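Local coordinates for protein glutamate receptor 1 (Adineta vaga, PDB 4IO2) that binds L-glutamate through this clamshell-shaped ligand-binding domain and probably works as a glutamate-gated ion channel of the membrane, at residues Met107-Arg112 / Asp118-Leu123; Ile128-Ile133 / Asp143-Glu148. All blocks are in the same frame, centred on the assembly; numbering follows the deposited sequence.

In the fold
Contacts 1 and 2 lie on the same lobe of the glutamate-binding clamshell, in series along the chain, with centres about 11 Å apart. Contact 1 sets strand 103-112 of this lobe's antiparallel sheet against the start of helix 120-125 and is apolar packing, one isoleucine methyl against backbone atoms, a thioether methyl and a leucine. Contact 2 holds the loop after that helix to helix 140-148 and is more mixed: a buried isoleucine and tyrosine meet, while Tyr-130 is exposed. Leu-123 joins the two, its CG 3.9 Å from Ile-133 CD1, and Met-120 CE packs 3.8 Å from Tyr-144 OH. Helix 120-125 thus touches the sheet through both residues and helix 140-148 through Met-120.

Contact 1: residues Met107-Arg112 / Asp118-Leu123; sequences MRILMR and DGMDDL
Ile-109, on a strand that runs on to Arg-112, faces the turn where Gly-119 leads into helix 120-125; their CA atoms are 7.2 Å apart, and no hydrogen bond crosses between the segments. Gly-119 takes a positive phi of 156°, an extended conformation readily open to glycine. Within the same segment, Asp-118 N donates to Asp-122 OD2 (2.9 Å, N-H...O angle 168°), tying the loop to the first turn of the helix.

The contact is carried by one methyl. Ile-109 CD1 presses on the backbone, 3.6 Å from Gly-119 C and equally close to Met-120 N. Strand 103-112 belongs to the antiparallel sheet in one lobe of the periplasmic-binding-protein-like clamshell, and here the ensuing helix folds back over that sheet, with the side chain of Ile-109 about 12 Å from the bound glutamate. With CG1 anti to the carbonyl carbon (chi1 -60°) and chi2 extended, the isoleucine reaches the helix start with its terminal methyl. Met-120 bends its thioether back so that CE lies 4.2 Å from Ile-109 CD1, and Leu-123 CD1 approaches that same methyl more loosely, at 4.4 Å. Phe-202 and Val-198 of the adjoining strands also touch Ile-109.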
ATOM      1  N   MET A 107       3.657  12.413   1.034  1.00 14.42           N
ATOM      2  CA  MET A 107       3.542  13.870   0.926  1.00 13.12           C
ATOM      3  C   MET A 107       4.867  14.489   0.579  1.00 13.57           C
ATOM      4  O   MET A 107       5.925  13.900   0.821  1.00 16.33           O
ATOM      5  CB  MET A 107       2.981  14.529   2.206  1.00 13.73           C
ATOM      6  CG  MET A 107       1.592  14.060   2.549  1.00 17.21           C
ATOM      7  SD  MET A 107       0.858  15.025   3.892  1.00 18.83           S
ATOM      8  CE  MET A 107       1.627  14.298   5.312  1.00 21.94           C
ATOM      9  N   ARG A 108       4.778  15.667  -0.040  1.00 14.11           N
ATOM     10  CA  ARG A 108       5.923  16.507  -0.316  1.00 17.07           C
ATOM     11  C   ARG A 108       5.714  17.895   0.197  1.00 16.16           C
ATOM     12  O   ARG A 108       4.607  18.311   0.457  1.00 15.18           O
ATOM     13  CB  ARG A 108       6.274  16.518  -1.801  1.00 20.49           C
ATOM     14  CG  ARG A 108       6.752  15.098  -2.235  1.00 26.09           C
ATOM     15  CD  ARG A 108       7.757  15.025  -3.291  1.00 26.03           C
ATOM     16  NE  ARG A 108       8.959  15.766  -2.974  1.00 25.54           N
ATOM     17  CZ  ARG A 108       9.792  16.135  -3.920  1.00 26.30           C
ATOM     18  NH1 ARG A 108       9.482  15.839  -5.196  1.00 26.71           N
ATOM     19  NH2 ARG A 108      10.873  16.830  -3.606  1.00 25.59           N
ATOM     20  N   ILE A 109       6.826  18.593   0.410  1.00 16.56           N
ATOM     21  CA  ILE A 109       6.791  19.992   0.727  1.00 16.13           C
ATOM     22  C   ILE A 109       6.629  20.836  -0.557  1.00 17.12           C
ATOM     23  O   ILE A 109       7.405  20.684  -1.495  1.00 16.83           O
ATOM     24  CB  ILE A 109       8.062  20.394   1.461  1.00 18.01           C
ATOM     25  CG1 ILE A 109       8.211  19.601   2.774  1.00 20.58           C
ATOM     26  CG2 ILE A 109       8.046  21.915   1.715  1.00 20.84           C
ATOM     27  CD1 ILE A 109       9.589  19.660   3.425  1.00 24.00           C
ATOM     28  N   LEU A 110       5.609  21.704  -0.561  1.00 14.57           N
ATOM     29  CA  LEU A 110       5.253  22.633  -1.671  1.00 15.25           C
ATOM     30  C   LEU A 110       5.726  24.030  -1.286  1.00 16.63           C
ATOM     31  O   LEU A 110       5.480  24.479  -0.183  1.00 18.89           O
ATOM     32  CB  LEU A 110       3.724  22.638  -1.866  1.00 14.96           C
ATOM     33  CG  LEU A 110       3.168  23.537  -2.982  1.00 14.71           C
ATOM     34  CD1 LEU A 110       3.565  23.042  -4.325  1.00 15.55           C
ATOM     35  CD2 LEU A 110       1.611  23.630  -2.905  1.00 16.31           C
ATOM     36  N   MET A 111       6.297  24.744  -2.257  1.00 17.28           N
ATOM     37  CA  MET A 111       6.848  26.078  -1.984  1.00 19.12           C
ATOM     38  C   MET A 111       6.991  26.854  -3.284  1.00 18.29           C
ATOM     39  O   MET A 111       6.871  26.279  -4.366  1.00 19.42           O
ATOM     40  CB  MET A 111       8.229  25.934  -1.347  1.00 20.89           C
ATOM     41  CG  MET A 111       9.327  25.343  -2.258  1.00 21.02           C
ATOM     42  SD  MET A 111      10.931  25.261  -1.399  1.00 24.04           S
ATOM     43  CE  MET A 111      12.090  25.058  -2.750  1.00 24.28           C
ATOM     44  N   ARG A 112       7.257  28.156  -3.190  1.00 19.17           N
ATOM     45  CA  ARG A 112       7.627  28.942  -4.363  1.00 21.43           C
ATOM     46  C   ARG A 112       8.969  28.505  -4.896  1.00 23.21           C
ATOM     47  O   ARG A 112       9.906  28.214  -4.116  1.00 19.96           O
ATOM     48  CB  ARG A 112       7.766  30.413  -3.992  1.00 24.98           C
ATOM     49  CG  ARG A 112       6.472  31.090  -3.601  1.00 24.09           C
ATOM     50  CD  ARG A 112       6.772  32.575  -3.196  1.00 27.15           C
ATOM     51  NE  ARG A 112       7.746  32.677  -2.089  1.00 27.71           N
ATOM     52  CZ  ARG A 112       7.462  32.532  -0.789  1.00 24.94           C
ATOM     53  NH1 ARG A 112       6.211  32.265  -0.403  1.00 24.19           N
ATOM     54  NH2 ARG A 112       8.432  32.615   0.132  1.00 24.58           N
ATOM     55  N   ASP A 118      15.565  23.288   2.252  1.00 34.95           N
ATOM     56  CA  ASP A 118      16.186  22.046   1.757  1.00 39.13           C
ATOM     57  C   ASP A 118      15.289  20.813   1.970  1.00 37.10           C
ATOM     58  O   ASP A 118      15.420  19.780   1.291  1.00 34.79           O
ATOM     59  CB  ASP A 118      17.541  21.842   2.461  1.00 48.50           C
ATOM     60  CG  ASP A 118      18.497  23.033   2.269  1.00 57.84           C
ATOM     61  OD1 ASP A 118      18.952  23.244   1.120  1.00 61.44           O
ATOM     62  OD2 ASP A 118      18.798  23.758   3.255  1.00 60.74           O
ATOM     63  N   GLY A 119      14.357  20.922   2.904  1.00 34.34           N
ATOM     64  CA  GLY A 119      13.526  19.787   3.260  1.00 31.86           C
ATOM     65  C   GLY A 119      12.970  19.919   4.667  1.00 27.91           C
ATOM     66  O   GLY A 119      12.937  21.001   5.253  1.00 27.33           O
ATOM     67  N   MET A 120      12.548  18.793   5.221  1.00 27.01           N
ATOM     68  CA  MET A 120      11.806  18.790   6.466  1.00 26.30           C
ATOM     69  C   MET A 120      12.589  19.312   7.677  1.00 28.81           C
ATOM     70  O   MET A 120      11.996  19.845   8.607  1.00 29.47           O
ATOM     71  CB  MET A 120      11.316  17.376   6.742  1.00 26.38           C
ATOM     72  CG  MET A 120      10.406  17.284   7.924  1.00 26.21           C
ATOM     73  SD  MET A 120       8.813  18.150   7.683  1.00 26.80           S
ATOM     74  CE  MET A 120       7.982  17.187   6.448  1.00 27.28           C
ATOM     75  N   ASP A 121      13.911  19.195   7.665  1.00 33.73           N
ATOM     76  CA  ASP A 121      14.699  19.697   8.804  1.00 38.49           C
ATOM     77  C   ASP A 121      14.501  21.194   9.012  1.00 37.44           C
ATOM     78  O   ASP A 121      14.461  21.676  10.128  1.00 38.17           O
ATOM     79  CB  ASP A 121      16.190  19.422   8.616  1.00 46.80           C
ATOM     80  CG  ASP A 121      16.537  17.970   8.832  1.00 53.33           C
ATOM     81  OD1 ASP A 121      15.717  17.259   9.455  1.00 54.49           O
ATOM     82  OD2 ASP A 121      17.631  17.548   8.388  1.00 57.02           O
ATOM     83  N   ASP A 122      14.347  21.927   7.921  1.00 36.33           N
ATOM     84  CA  ASP A 122      14.189  23.369   8.032  1.00 37.27           C
ATOM     85  C   ASP A 122      12.873  23.745   8.725  1.00 37.27           C
ATOM     86  O   ASP A 122      12.783  24.778   9.366  1.00 40.29           O
ATOM     87  CB  ASP A 122      14.328  24.039   6.654  1.00 38.10           C
ATOM     88  CG  ASP A 122      15.776  24.080   6.167  1.00 43.01           C
ATOM     89  OD1 ASP A 122      16.693  24.038   7.009  1.00 43.88           O
ATOM     90  OD2 ASP A 122      16.002  24.146   4.937  1.00 45.53           O
ATOM     91  N   LEU A 123      11.857  22.883   8.652  1.00 34.57           N
ATOM     92  CA  LEU A 123      10.604  23.150   9.357  1.00 33.80           C
ATOM     93  C   LEU A 123      10.705  22.726  10.811  1.00 38.45           C
ATOM     94  O   LEU A 123      10.027  23.287  11.665  1.00 38.48           O
ATOM     95  CB  LEU A 123       9.417  22.384   8.718  1.00 33.88           C
ATOM     96  CG  LEU A 123       8.808  22.922   7.431  1.00 35.19           C
ATOM     97  CD1 LEU A 123       9.871  22.915   6.402  1.00 34.25           C
ATOM     98  CD2 LEU A 123       7.622  22.066   6.994  1.00 35.77           C
TER

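Contact 2: residues Ile128-Ile133 / Asp143-Glu148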
ATOM      1  N   ILE A 128      11.800  28.312   9.733  1.00 43.68           N
ATOM      2  CA  ILE A 128      10.506  28.850   9.336  1.00 42.42           C
ATOM      3  C   ILE A 128       9.691  28.921  10.624  1.00 41.08           C
ATOM      4  O   ILE A 128       9.521  27.893  11.289  1.00 42.35           O
ATOM      5  CB  ILE A 128       9.768  27.881   8.350  1.00 42.31           C
ATOM      6  CG1 ILE A 128      10.664  27.540   7.160  1.00 47.46           C
ATOM      7  CG2 ILE A 128       8.463  28.496   7.873  1.00 40.29           C
ATOM      8  CD1 ILE A 128       9.953  26.775   6.077  1.00 48.29           C
ATOM      9  N   PRO A 129       9.196  30.123  10.991  1.00 39.33           N
ATOM     10  CA  PRO A 129       8.271  30.158  12.135  1.00 35.84           C
ATOM     11  C   PRO A 129       7.080  29.260  11.842  1.00 30.48           C
ATOM     12  O   PRO A 129       6.779  29.050  10.677  1.00 24.96           O
ATOM     13  CB  PRO A 129       7.806  31.620  12.173  1.00 38.56           C
ATOM     14  CG  PRO A 129       8.817  32.391  11.344  1.00 41.75           C
ATOM     15  CD  PRO A 129       9.293  31.426  10.307  1.00 41.20           C
ATOM     16  N   TYR A 130       6.423  28.751  12.876  1.00 28.04           N
ATOM     17  CA  TYR A 130       5.245  27.895  12.705  1.00 26.74           C
ATOM     18  C   TYR A 130       4.181  28.534  11.830  1.00 24.17           C
ATOM     19  O   TYR A 130       3.574  27.836  10.986  1.00 21.89           O
ATOM     20  CB  TYR A 130       4.627  27.582  14.055  1.00 26.91           C
ATOM     21  CG  TYR A 130       5.539  26.837  15.003  1.00 30.92           C
ATOM     22  CD1 TYR A 130       6.038  25.586  14.688  1.00 33.58           C
ATOM     23  CD2 TYR A 130       5.934  27.420  16.207  1.00 33.97           C
ATOM     24  CE1 TYR A 130       6.858  24.898  15.565  1.00 39.64           C
ATOM     25  CE2 TYR A 130       6.757  26.735  17.102  1.00 39.85           C
ATOM     26  CZ  TYR A 130       7.223  25.471  16.756  1.00 43.16           C
ATOM     27  OH  TYR A 130       8.043  24.762  17.606  1.00 47.21           O
ATOM     28  N   ASN A 131       3.923  29.827  12.009  0.70 22.16           N
ATOM     29  CA  ASN A 131       2.903  30.506  11.216  0.70 22.13           C
ATOM     30  C   ASN A 131       3.257  30.776   9.743  0.70 22.21           C
ATOM     31  O   ASN A 131       2.460  31.377   8.983  0.70 24.50           O
ATOM     32  CB  ASN A 131       2.500  31.795  11.802  0.70 22.44           C
ATOM     33  CG  ASN A 131       1.138  32.228  11.332  0.70 22.83           C
ATOM     34  OD1 ASN A 131       0.207  31.457  11.299  0.70 19.47           O
ATOM     35  ND2 ASN A 131       1.004  33.482  11.079  0.70 18.61           N
ATOM     36  N   ARG A 132       4.474  30.393   9.341  1.00 23.15           N
ATOM     37  CA  ARG A 132       4.772  30.393   7.918  1.00 23.34           C
ATOM     38  C   ARG A 132       4.711  29.018   7.262  1.00 23.34           C
ATOM     39  O   ARG A 132       5.035  28.863   6.075  1.00 22.47           O
ATOM     40  CB  ARG A 132       6.092  31.100   7.679  1.00 28.02           C
ATOM     41  CG  ARG A 132       5.966  32.600   8.107  1.00 32.64           C
ATOM     42  CD  ARG A 132       6.997  33.593   7.580  1.00 37.02           C
ATOM     43  NE  ARG A 132       7.017  33.599   6.116  1.00 33.72           N
ATOM     44  CZ  ARG A 132       6.270  34.356   5.308  1.00 32.02           C
ATOM     45  NH1 ARG A 132       5.416  35.239   5.748  1.00 33.01           N
ATOM     46  NH2 ARG A 132       6.377  34.178   3.999  1.00 31.73           N
ATOM     47  N   ILE A 133       4.262  28.045   8.057  1.00 20.45           N
ATOM     48  CA  ILE A 133       3.874  26.752   7.506  1.00 21.35           C
ATOM     49  C   ILE A 133       2.337  26.667   7.343  1.00 20.00           C
ATOM     50  O   ILE A 133       1.632  26.645   8.329  1.00 22.67           O
ATOM     51  CB  ILE A 133       4.406  25.635   8.427  1.00 19.92           C
ATOM     52  CG1 ILE A 133       5.924  25.788   8.660  1.00 22.44           C
ATOM     53  CG2 ILE A 133       4.040  24.246   7.852  1.00 20.97           C
ATOM     54  CD1 ILE A 133       6.423  24.934   9.779  1.00 24.97           C
ATOM     55  N   ASP A 143      -2.613  16.183  10.824  1.00 18.51           N
ATOM     56  CA  ASP A 143      -2.150  15.370  11.945  1.00 20.44           C
ATOM     57  C   ASP A 143      -0.653  15.100  11.928  1.00 19.91           C
ATOM     58  O   ASP A 143      -0.041  14.985  12.997  1.00 21.04           O
ATOM     59  CB  ASP A 143      -2.986  14.127  12.158  1.00 28.07           C
ATOM     60  CG  ASP A 143      -4.403  14.481  12.615  1.00 36.64           C
ATOM     61  OD1 ASP A 143      -4.596  15.320  13.552  1.00 39.24           O
ATOM     62  OD2 ASP A 143      -5.318  14.005  11.965  1.00 40.59           O
ATOM     63  N   TYR A 144      -0.048  15.046  10.742  1.00 18.57           N
ATOM     64  CA  TYR A 144       1.400  14.950  10.666  1.00 17.69           C
ATOM     65  C   TYR A 144       2.039  16.171  11.327  1.00 18.48           C
ATOM     66  O   TYR A 144       2.977  16.044  12.113  1.00 18.75           O
ATOM     67  CB  TYR A 144       1.879  14.798   9.201  1.00 18.39           C
ATOM     68  CG  TYR A 144       3.364  14.685   9.100  1.00 20.20           C
ATOM     69  CD1 TYR A 144       4.163  15.825   9.067  1.00 21.91           C
ATOM     70  CD2 TYR A 144       3.986  13.443   9.045  1.00 20.34           C
ATOM     71  CE1 TYR A 144       5.526  15.717   8.986  1.00 25.36           C
ATOM     72  CE2 TYR A 144       5.346  13.332   8.981  1.00 23.85           C
ATOM     73  CZ  TYR A 144       6.109  14.467   8.946  1.00 28.27           C
ATOM     74  OH  TYR A 144       7.484  14.359   8.891  1.00 32.17           O
ATOM     75  N   TYR A 145       1.565  17.348  10.962  1.00 17.50           N
ATOM     76  CA  TYR A 145       2.098  18.582  11.522  1.00 17.54           C
ATOM     77  C   TYR A 145       2.025  18.547  13.038  1.00 18.75           C
ATOM     78  O   TYR A 145       3.015  18.883  13.734  1.00 20.95           O
ATOM     79  CB  TYR A 145       1.323  19.771  10.968  1.00 16.96           C
ATOM     80  CG  TYR A 145       1.822  21.089  11.506  1.00 18.12           C
ATOM     81  CD1 TYR A 145       1.353  21.580  12.709  1.00 19.42           C
ATOM     82  CD2 TYR A 145       2.767  21.849  10.808  1.00 17.07           C
ATOM     83  CE1 TYR A 145       1.790  22.767  13.227  1.00 19.20           C
ATOM     84  CE2 TYR A 145       3.231  23.032  11.331  1.00 19.48           C
ATOM     85  CZ  TYR A 145       2.722  23.493  12.535  1.00 20.05           C
ATOM     86  OH  TYR A 145       3.151  24.680  13.077  1.00 23.70           O
ATOM     87  N   LEU A 146       0.855  18.200  13.570  1.00 17.16           N
ATOM     88  CA  LEU A 146       0.627  18.273  15.005  1.00 19.36           C
ATOM     89  C   LEU A 146       1.510  17.270  15.768  1.00 21.75           C
ATOM     90  O   LEU A 146       1.979  17.569  16.875  1.00 25.46           O
ATOM     91  CB  LEU A 146      -0.852  18.044  15.325  1.00 18.73           C
ATOM     92  CG  LEU A 146      -1.799  19.167  14.883  1.00 18.76           C
ATOM     93  CD1 LEU A 146      -3.254  18.747  15.037  1.00 20.36           C
ATOM     94  CD2 LEU A 146      -1.494  20.473  15.586  1.00 18.20           C
ATOM     95  N   ARG A 147       1.796  16.115  15.176  1.00 20.36           N
ATOM     96  CA  ARG A 147       2.680  15.154  15.832  1.00 21.72           C
ATOM     97  C   ARG A 147       4.172  15.460  15.663  1.00 25.19           C
ATOM     98  O   ARG A 147       4.945  15.273  16.602  1.00 26.79           O
ATOM     99  CB  ARG A 147       2.410  13.734  15.338  1.00 23.45           C
ATOM    100  CG  ARG A 147       3.268  12.672  16.062  1.00 26.39           C
ATOM    101  CD  ARG A 147       3.080  11.259  15.492  1.00 28.98           C
ATOM    102  NE  ARG A 147       3.494  11.263  14.098  1.00 28.90           N
ATOM    103  CZ  ARG A 147       2.672  11.227  13.056  1.00 27.76           C
ATOM    104  NH1 ARG A 147       1.358  11.078  13.216  1.00 28.17           N
ATOM    105  NH2 ARG A 147       3.196  11.323  11.842  1.00 28.10           N
ATOM    106  N   GLU A 148       4.574  15.889  14.470  1.00 25.61           N
ATOM    107  CA  GLU A 148       5.998  15.953  14.105  1.00 25.84           C
ATOM    108  C   GLU A 148       6.662  17.312  14.193  1.00 27.54           C
ATOM    109  O   GLU A 148       7.880  17.397  14.334  1.00 26.75           O
ATOM    110  CB  GLU A 148       6.196  15.488  12.672  1.00 28.22           C
ATOM    111  CG  GLU A 148       5.646  14.126  12.416  1.00 32.60           C
ATOM    112  CD  GLU A 148       6.533  13.010  12.877  1.00 39.27           C
ATOM    113  OE1 GLU A 148       7.749  13.229  13.024  1.00 40.64           O
ATOM    114  OE2 GLU A 148       6.003  11.893  13.057  1.00 43.44           O
TER
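Tyr-145 swings its ring off helix 140-148 with CG anti to the backbone N (chi1 -180°), toward the loop residues Tyr-130 and Ile-133. Ile-133 answers with CG2 anti to its own N and CG1 anti to the carbonyl carbon (chi1 -54°), a setting in which both branches meet the ring: CG2 lies 3.8 Å and CD1 4.0 Å from Tyr-145 CE2. The isoleucine comes at the ring obliquely.

The far end of the same tyrosine meets Tyr-130, and the two side chains cross at about a right angle. Tyr-145 OH sits 3.4 Å from Tyr-130 CB and as close to CD1, a packing contact; the hydroxyl is hydrogen-bonded to OD1 of Asn-155, a residue beyond the two segments. Tyr-130 opens a short 3-10 turn closed by Ile-133 N donating to Tyr-130 O, and both residues touch the one ring.

On the helix, Arg-147 grips Glu-148 OE2 side-on with NE (2.8 Å) and NH2, while Glu-148 CG lies over the centre of the Tyr-144 ring. Phe-156 packs edge-to-face with Tyr-145, and the backbone of Ile-133 is hydrogen-bonded to Tyr-157 of strand 157-159.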